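Local atomic coordinates of catechol 1,2 dioxygenase (Acinetobacter radioresistens, PDB entry 2XSU), a protein that probably catalyses the ferric iron-dependent intradiol cleavage of catechol by O2 to cis,cis-muconate, an early step of the beta-ketoadipate pathway. Residues Gly121-Asp127 with Asn178-Leu184; Asp135-Gly141 with Phe284-Asn290. The protein carries 1 engineered substitution. All blocks are in the same frame, centred on the assembly; numbering follows the deposited sequence.

Interaction 1. Residues Gly121-Asp127 with Asn178-Leu184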
loop_
_atom_site.group_PDB
_atom_site.type_symbol
_atom_site.label_atom_id
_atom_site.label_comp_id
_atom_site.label_asym_id
_atom_site.label_seq_id
_atom_site.Cartn_x
_atom_site.Cartn_y
_atom_site.Cartn_z
ATOM N N GLY A 121 16.891 -27.996 -25.281
ATOM C CA GLY A 121 17.216 -29.264 -24.627
ATOM C C GLY A 121 18.115 -29.226 -23.398
ATOM O O GLY A 121 17.948 -30.031 -22.464
ATOM N N PHE A 122 19.064 -28.296 -23.397
ATOM C CA PHE A 122 20.067 -28.196 -22.333
ATOM C C PHE A 122 20.441 -26.746 -22.054
ATOM O O PHE A 122 20.580 -25.948 -22.997
ATOM C CB PHE A 122 21.343 -28.971 -22.731
ATOM C CG PHE A 122 22.466 -28.834 -21.743
ATOM C CD1 PHE A 122 22.633 -29.774 -20.721
ATOM C CD2 PHE A 122 23.354 -27.759 -21.826
ATOM C CE1 PHE A 122 23.667 -29.621 -19.777
ATOM C CE2 PHE A 122 24.377 -27.597 -20.902
ATOM C CZ PHE A 122 24.536 -28.526 -19.865
ATOM N N ALA A 123 20.631 -26.391 -20.780
ATOM C CA ALA A 123 21.214 -25.090 -20.438
ATOM C C ALA A 123 22.067 -25.232 -19.210
ATOM O O ALA A 123 21.688 -25.965 -18.279
ATOM C CB ALA A 123 20.145 -24.067 -20.152
ATOM N N ARG A 124 23.190 -24.532 -19.186
ATOM C CA ARG A 124 23.901 -24.335 -17.924
ATOM C C ARG A 124 23.420 -23.016 -17.334
ATOM O O ARG A 124 23.480 -21.989 -17.975
ATOM C CB ARG A 124 25.431 -24.354 -18.078
ATOM C CG ARG A 124 26.102 -24.059 -16.746
ATOM C CD ARG A 124 27.581 -24.378 -16.703
ATOM N NE ARG A 124 28.108 -24.060 -15.387
ATOM C CZ ARG A 124 29.375 -24.229 -15.019
ATOM N NH1 ARG A 124 30.271 -24.730 -15.884
ATOM N NH2 ARG A 124 29.751 -23.870 -13.805
ATOM N N MET A 125 22.890 -23.064 -16.101
ATOM C CA MET A 125 22.258 -21.893 -15.462
ATOM C C MET A 125 23.210 -20.968 -14.709
ATOM O O MET A 125 22.910 -19.784 -14.535
ATOM C CB MET A 125 21.189 -22.388 -14.485
ATOM C CG MET A 125 20.062 -23.203 -15.147
ATOM S SD MET A 125 18.781 -23.633 -13.928
ATOM C CE MET A 125 18.176 -21.990 -13.531
ATOM N N ASP A 126 24.345 -21.494 -14.225
ATOM C CA ASP A 126 25.245 -20.679 -13.404
ATOM C C ASP A 126 26.480 -20.221 -14.170
ATOM O O ASP A 126 26.852 -20.842 -15.166
ATOM C CB ASP A 126 25.717 -21.459 -12.166
ATOM C CG ASP A 126 26.636 -22.624 -12.520
ATOM O OD1 ASP A 126 26.176 -23.587 -13.163
ATOM O OD2 ASP A 126 27.826 -22.568 -12.121
ATOM N N ASP A 127 27.099 -19.158 -13.665
ATOM C CA ASP A 127 28.285 -18.564 -14.307
ATOM C C ASP A 127 29.592 -19.177 -13.767
ATOM O O ASP A 127 30.682 -18.799 -14.185
ATOM C CB ASP A 127 28.270 -17.030 -14.184
ATOM C CG ASP A 127 28.349 -16.527 -12.743
ATOM O OD1 ASP A 127 28.539 -17.328 -11.796
ATOM O OD2 ASP A 127 28.217 -15.293 -12.527
ATOM N N ASN A 178 21.944 -14.544 -14.082
ATOM C CA ASN A 178 22.548 -15.706 -13.417
ATOM C C ASN A 178 21.415 -16.554 -12.793
ATOM O O ASN A 178 20.489 -16.011 -12.168
ATOM C CB ASN A 178 23.552 -15.286 -12.362
ATOM C CG ASN A 178 24.457 -16.438 -11.923
ATOM O OD1 ASN A 178 24.948 -17.202 -12.761
ATOM N ND2 ASN A 178 24.682 -16.558 -10.616
ATOM N N LEU A 179 21.488 -17.868 -12.991
ATOM C CA LEU A 179 20.492 -18.832 -12.469
ATOM C C LEU A 179 19.062 -18.580 -12.968
ATOM O O LEU A 179 18.094 -18.880 -12.263
ATOM C CB LEU A 179 20.566 -18.894 -10.919
ATOM C CG LEU A 179 21.999 -19.055 -10.371
ATOM C CD1 LEU A 179 22.017 -18.961 -8.842
ATOM C CD2 LEU A 179 22.615 -20.404 -10.818
ATOM N N ARG A 180 18.950 -18.061 -14.193
ATOM C CA ARG A 180 17.657 -17.902 -14.871
ATOM C C ARG A 180 17.821 -18.338 -16.318
ATOM O O ARG A 180 18.644 -17.781 -17.049
ATOM C CB ARG A 180 17.224 -16.420 -14.830
ATOM C CG ARG A 180 17.106 -15.819 -13.427
ATOM C CD ARG A 180 16.825 -14.311 -13.515
ATOM N NE ARG A 180 16.702 -13.711 -12.198
ATOM C CZ ARG A 180 15.596 -13.748 -11.453
ATOM N NH1 ARG A 180 14.507 -14.367 -11.919
ATOM N NH2 ARG A 180 15.602 -13.182 -10.256
ATOM N N ARG A 181 17.033 -19.311 -16.755
ATOM C CA ARG A 181 17.119 -19.841 -18.124
ATOM C C ARG A 181 15.758 -20.257 -18.664
ATOM O O ARG A 181 14.858 -20.662 -17.898
ATOM C CB ARG A 181 18.064 -21.034 -18.211
ATOM C CG ARG A 181 19.534 -20.757 -17.892
ATOM C CD ARG A 181 20.207 -19.834 -18.928
ATOM N NE ARG A 181 21.640 -19.745 -18.617
ATOM C CZ ARG A 181 22.194 -18.839 -17.827
ATOM N NH1 ARG A 181 21.456 -17.886 -17.269
ATOM N NH2 ARG A 181 23.519 -18.862 -17.592
ATOM N N THR A 182 15.634 -20.225 -19.992
ATOM C CA THR A 182 14.518 -20.836 -20.679
ATOM C C THR A 182 15.088 -21.976 -21.501
ATOM O O THR A 182 16.012 -21.753 -22.311
ATOM C CB THR A 182 13.825 -19.829 -21.625
ATOM O OG1 THR A 182 13.279 -18.768 -20.839
ATOM C CG2 THR A 182 12.715 -20.508 -22.449
ATOM N N ILE A 183 14.524 -23.159 -21.307
ATOM C CA ILE A 183 14.956 -24.382 -22.020
ATOM C C ILE A 183 13.766 -24.924 -22.822
ATOM O O ILE A 183 12.706 -25.202 -22.269
ATOM C CB ILE A 183 15.460 -25.502 -21.067
ATOM C CG1 ILE A 183 16.525 -24.994 -20.109
ATOM C CG2 ILE A 183 16.034 -26.680 -21.890
ATOM C CD1 ILE A 183 16.847 -25.980 -18.959
ATOM N N LEU A 184 13.937 -25.105 -24.138
ATOM C CA LEU A 184 12.854 -25.705 -24.925
ATOM C C LEU A 184 13.051 -27.203 -24.953
ATOM O O LEU A 184 14.150 -27.677 -25.226
ATOM C CB LEU A 184 12.826 -25.152 -26.375
ATOM C CG LEU A 184 12.760 -23.631 -26.520
ATOM C CD1 LEU A 184 12.925 -23.196 -28.016
ATOM C CD2 LEU A 184 11.461 -23.094 -25.920
HETATM O O HOH W 1 26.566 -18.259 -9.402
#

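Interaction 2. Residues Asp135-Gly141 with Phe284-Asn290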
loop_
_atom_site.group_PDB
_atom_site.type_symbol
_atom_site.label_atom_id
_atom_site.label_comp_id
_atom_site.label_asym_id
_atom_site.label_seq_id
_atom_site.Cartn_x
_atom_site.Cartn_y
_atom_site.Cartn_z
ATOM N N ASP A 135 27.570 -27.038 -4.077
ATOM C CA ASP A 135 27.402 -28.287 -4.843
ATOM C C ASP A 135 26.847 -28.007 -6.240
ATOM O O ASP A 135 25.972 -27.136 -6.423
ATOM C CB ASP A 135 26.431 -29.261 -4.155
ATOM C CG ASP A 135 26.968 -29.836 -2.855
ATOM O OD1 ASP A 135 28.191 -29.806 -2.621
ATOM O OD2 ASP A 135 26.140 -30.376 -2.097
ATOM N N THR A 136 27.372 -28.744 -7.214
ATOM C CA THR A 136 26.780 -28.804 -8.545
ATOM C C THR A 136 25.474 -29.618 -8.491
ATOM O O THR A 136 25.362 -30.612 -7.763
ATOM C CB THR A 136 27.759 -29.497 -9.515
ATOM O OG1 THR A 136 28.911 -28.670 -9.675
ATOM C CG2 THR A 136 27.133 -29.690 -10.860
ATOM N N LEU A 137 24.456 -29.145 -9.218
ATOM C CA LEU A 137 23.164 -29.833 -9.331
ATOM C C LEU A 137 22.803 -29.988 -10.798
ATOM O O LEU A 137 22.861 -29.012 -11.544
ATOM C CB LEU A 137 22.058 -29.006 -8.642
ATOM C CG LEU A 137 20.617 -29.457 -8.876
ATOM C CD1 LEU A 137 20.339 -30.849 -8.299
ATOM C CD2 LEU A 137 19.670 -28.427 -8.239
ATOM N N ILE A 138 22.435 -31.205 -11.193
ATOM C CA ILE A 138 21.775 -31.442 -12.478
ATOM C C ILE A 138 20.297 -31.704 -12.220
ATOM O O ILE A 138 19.930 -32.565 -11.371
ATOM C CB ILE A 138 22.386 -32.647 -13.213
ATOM C CG1 ILE A 138 23.796 -32.270 -13.687
ATOM C CG2 ILE A 138 21.453 -33.096 -14.365
ATOM C CD1 ILE A 138 24.632 -33.413 -14.295
ATOM N N ILE A 139 19.450 -30.957 -12.928
ATOM C CA ILE A 139 18.013 -31.178 -12.911
ATOM C C ILE A 139 17.618 -31.678 -14.266
ATOM O O ILE A 139 18.023 -31.095 -15.288
ATOM C CB ILE A 139 17.209 -29.862 -12.698
ATOM C CG1 ILE A 139 17.745 -29.111 -11.483
ATOM C CG2 ILE A 139 15.730 -30.152 -12.585
ATOM C CD1 ILE A 139 17.181 -27.682 -11.364
ATOM N N GLU A 140 16.834 -32.744 -14.317
ATOM C CA GLU A 140 16.283 -33.170 -15.603
ATOM C C GLU A 140 14.901 -33.754 -15.514
ATOM O O GLU A 140 14.457 -34.174 -14.431
ATOM C CB GLU A 140 17.224 -34.065 -16.393
ATOM C CG GLU A 140 17.449 -35.431 -15.869
ATOM C CD GLU A 140 18.666 -36.102 -16.556
ATOM O OE1 GLU A 140 19.293 -36.956 -15.941
ATOM O OE2 GLU A 140 19.006 -35.767 -17.706
ATOM N N GLY A 141 14.196 -33.691 -16.634
ATOM C CA GLY A 141 12.832 -34.172 -16.675
ATOM C C GLY A 141 12.310 -34.278 -18.083
ATOM O O GLY A 141 12.924 -33.773 -19.023
ATOM N N PHE A 284 28.234 -34.826 -7.773
ATOM C CA PHE A 284 27.190 -33.815 -7.914
ATOM C C PHE A 284 25.873 -34.349 -7.374
ATOM O O PHE A 284 25.726 -35.542 -7.058
ATOM C CB PHE A 284 27.047 -33.357 -9.394
ATOM C CG PHE A 284 26.715 -34.469 -10.362
ATOM C CD1 PHE A 284 25.409 -34.673 -10.787
ATOM C CD2 PHE A 284 27.715 -35.323 -10.851
ATOM C CE1 PHE A 284 25.069 -35.674 -11.654
ATOM C CE2 PHE A 284 27.387 -36.349 -11.754
ATOM C CZ PHE A 284 26.066 -36.528 -12.150
ATOM N N LYS A 285 24.898 -33.448 -7.268
ATOM C CA LYS A 285 23.555 -33.813 -6.884
ATOM C C LYS A 285 22.710 -33.885 -8.119
ATOM O O LYS A 285 22.958 -33.131 -9.086
ATOM C CB LYS A 285 22.980 -32.764 -5.926
ATOM C CG LYS A 285 23.797 -32.584 -4.641
ATOM C CD LYS A 285 23.471 -33.623 -3.609
ATOM C CE LYS A 285 23.980 -33.161 -2.261
ATOM N NZ LYS A 285 25.469 -33.259 -2.179
ATOM N N HIS A 286 21.737 -34.782 -8.089
ATOM C CA HIS A 286 20.826 -34.978 -9.211
ATOM C C HIS A 286 19.354 -34.992 -8.802
ATOM O O HIS A 286 18.951 -35.729 -7.895
ATOM C CB HIS A 286 21.171 -36.279 -9.954
ATOM C CG HIS A 286 20.364 -36.485 -11.192
ATOM N ND1 HIS A 286 19.083 -36.987 -11.171
ATOM C CD2 HIS A 286 20.661 -36.254 -12.497
ATOM C CE1 HIS A 286 18.619 -37.059 -12.409
ATOM N NE2 HIS A 286 19.567 -36.640 -13.233
ATOM N N ILE A 287 18.539 -34.192 -9.496
ATOM C CA ILE A 287 17.092 -34.166 -9.260
ATOM C C ILE A 287 16.354 -34.458 -10.550
ATOM O O ILE A 287 16.683 -33.888 -11.609
ATOM C CB ILE A 287 16.657 -32.805 -8.667
ATOM C CG1 ILE A 287 17.141 -32.735 -7.216
ATOM C CG2 ILE A 287 15.124 -32.618 -8.786
ATOM C CD1 ILE A 287 16.946 -31.399 -6.551
ATOM N N THR A 288 15.389 -35.383 -10.470
ATOM C CA THR A 288 14.435 -35.615 -11.539
ATOM C C THR A 288 13.154 -34.865 -11.222
ATOM O O THR A 288 12.562 -35.050 -10.139
ATOM C CB THR A 288 14.119 -37.140 -11.721
ATOM O OG1 THR A 288 15.336 -37.841 -12.023
ATOM C CG2 THR A 288 13.102 -37.383 -12.862
ATOM N N PHE A 289 12.731 -34.015 -12.152
ATOM C CA PHE A 289 11.444 -33.366 -12.039
ATOM C C PHE A 289 10.712 -33.399 -13.397
ATOM O O PHE A 289 10.965 -32.565 -14.296
ATOM C CB PHE A 289 11.625 -31.938 -11.504
ATOM C CG PHE A 289 10.319 -31.234 -11.189
ATOM C CD1 PHE A 289 9.538 -31.646 -10.110
ATOM C CD2 PHE A 289 9.899 -30.137 -11.961
ATOM C CE1 PHE A 289 8.326 -30.980 -9.804
ATOM C CE2 PHE A 289 8.689 -29.477 -11.675
ATOM C CZ PHE A 289 7.907 -29.906 -10.595
ATOM N N ASN A 290 9.832 -34.389 -13.542
ATOM C CA ASN A 290 8.972 -34.504 -14.717
ATOM C C ASN A 290 7.768 -33.602 -14.573
ATOM O O ASN A 290 7.320 -33.286 -13.441
ATOM C CB ASN A 290 8.544 -35.965 -14.934
ATOM C CG ASN A 290 9.721 -36.881 -15.076
ATOM O OD1 ASN A 290 10.681 -36.573 -15.805
ATOM N ND2 ASN A 290 9.692 -37.998 -14.355
#

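Interaction 1. Residues Gly121-Asp127 with Asn178-Leu184
Leu179 N donates to Met125 O over 2.8 Å. A second backbone bond, Gly121 N to Leu184 O, closes the other end of the contact. Both segments belong to the curled mixed sheet of the intradiol dioxygenase catalytic domain. Strands 122-124 and 180-184 run nearly antiparallel (165°) with axes 7.0 Å apart and form no ladder: 122-124 bonds to 190-196, while 180-184 bonds to 155-159 and 118-120. Side chains fill the space between them. Ala123 CB lies 3.7 Å from Ile183 CG1. Arg181 bends at chi2 (-66°), which brings its NE and NH2 within weak bonding distance of Arg124 O; Met125 O sits 3.1 Å above one guanidinium face without bonding. Arg181 NH1 donates a straighter bond to Arg180 O (2.8 Å), which restrains the group's rotation. Arg180 itself turns away toward Ser168, Leu111 and the iron ligand Tyr167. Where 121-127 ends and 178-184 begins, Asn178 OD1 weakly accepts Asp127 N. A water joins Asn178 ND2 to Asp127 OD1, whose further partners are Gln174 and Ser129 respectively. The bent Met125 chain sets its CE 3.4 Å from Leu179 O.

Interaction 2. Residues Asp135-Gly141 with Phe284-Asn290
Lys285 N, Ile287 N and Phe289 N donate in turn to Thr136 O, Ile138 O and Glu140 O, while Lys285 O and Ile287 O accept Ile138 N and Glu140 N. All five bonds are 2.8 to 2.9 Å long, the regular ladder of two parallel strands. Between them CA-H...O contacts add to the seam, such as Thr288 CA to Glu140 O at 3.2 Å. At the far end the pairing slips by one residue: Gly141 CA lies nearest Asn290, whose OD1 meets it at 3.3 Å and also accepts Thr142 N.

Polar side chains are found on both faces of the sheet. Glu140 and His286 share one, where Glu140 OE1 takes the hydrogen of His286 NE2 at 2.7 Å, at the edge of the imidazole. NE2 comes from the anti side of the carboxylate but tilted 31° out of its plane. His286 CG stands opposite its own N (chi1 -175°), which lays the ring over Ile138 O. Arg278 forms a salt bridge with the same OE1. Lys285 lies on the face of Leu137 and Ile287; its NZ reaches Asp135 OD2 at 3.0 Å from above the carboxylate plane, its chain folded at chi2 and chi4, and is also paired with Asp268.

These strands are neighbours in the sandwich of the intradiol dioxygenase catalytic domain: 136-145 is flanked on its other edge by 190-196, and 284-293 by 263-269.

Apolar contacts follow the same alternation. Ile138 CD1 approaches Phe284 CE1 obliquely at 3.5 Å, on the His286 side, where Arg278 touches both residues. Facing inward, Leu137 CD1 meets Ile287 CD1 at 3.9 Å, and Ile139 and Ile287 both lie against Phe242. The Phe289 ring meets those of Phe242 and Tyr228.

Strand 190-196 lies between 122-124 of interaction 1 and 136-145 of interaction 2, bonding through its backbone to both. The two contacts are partly buried, with centres about 13 Å apart and no direct touch. Their chemistry differs with their place. Residues 135-141 and 284-290 are adjacent strands held by a continuous ladder, with a salt bridge at the exposed start of the strands, a His-carboxylate bond on one face and aliphatic groups on the other. Interaction 1 joins strands not paired with each other in the sheet, with side-chain packing and an arginine at its middle. It also lies nearer the metal: the Arg180 side chain is about 8 Å from the iron, that of Ile139 about 13 Å.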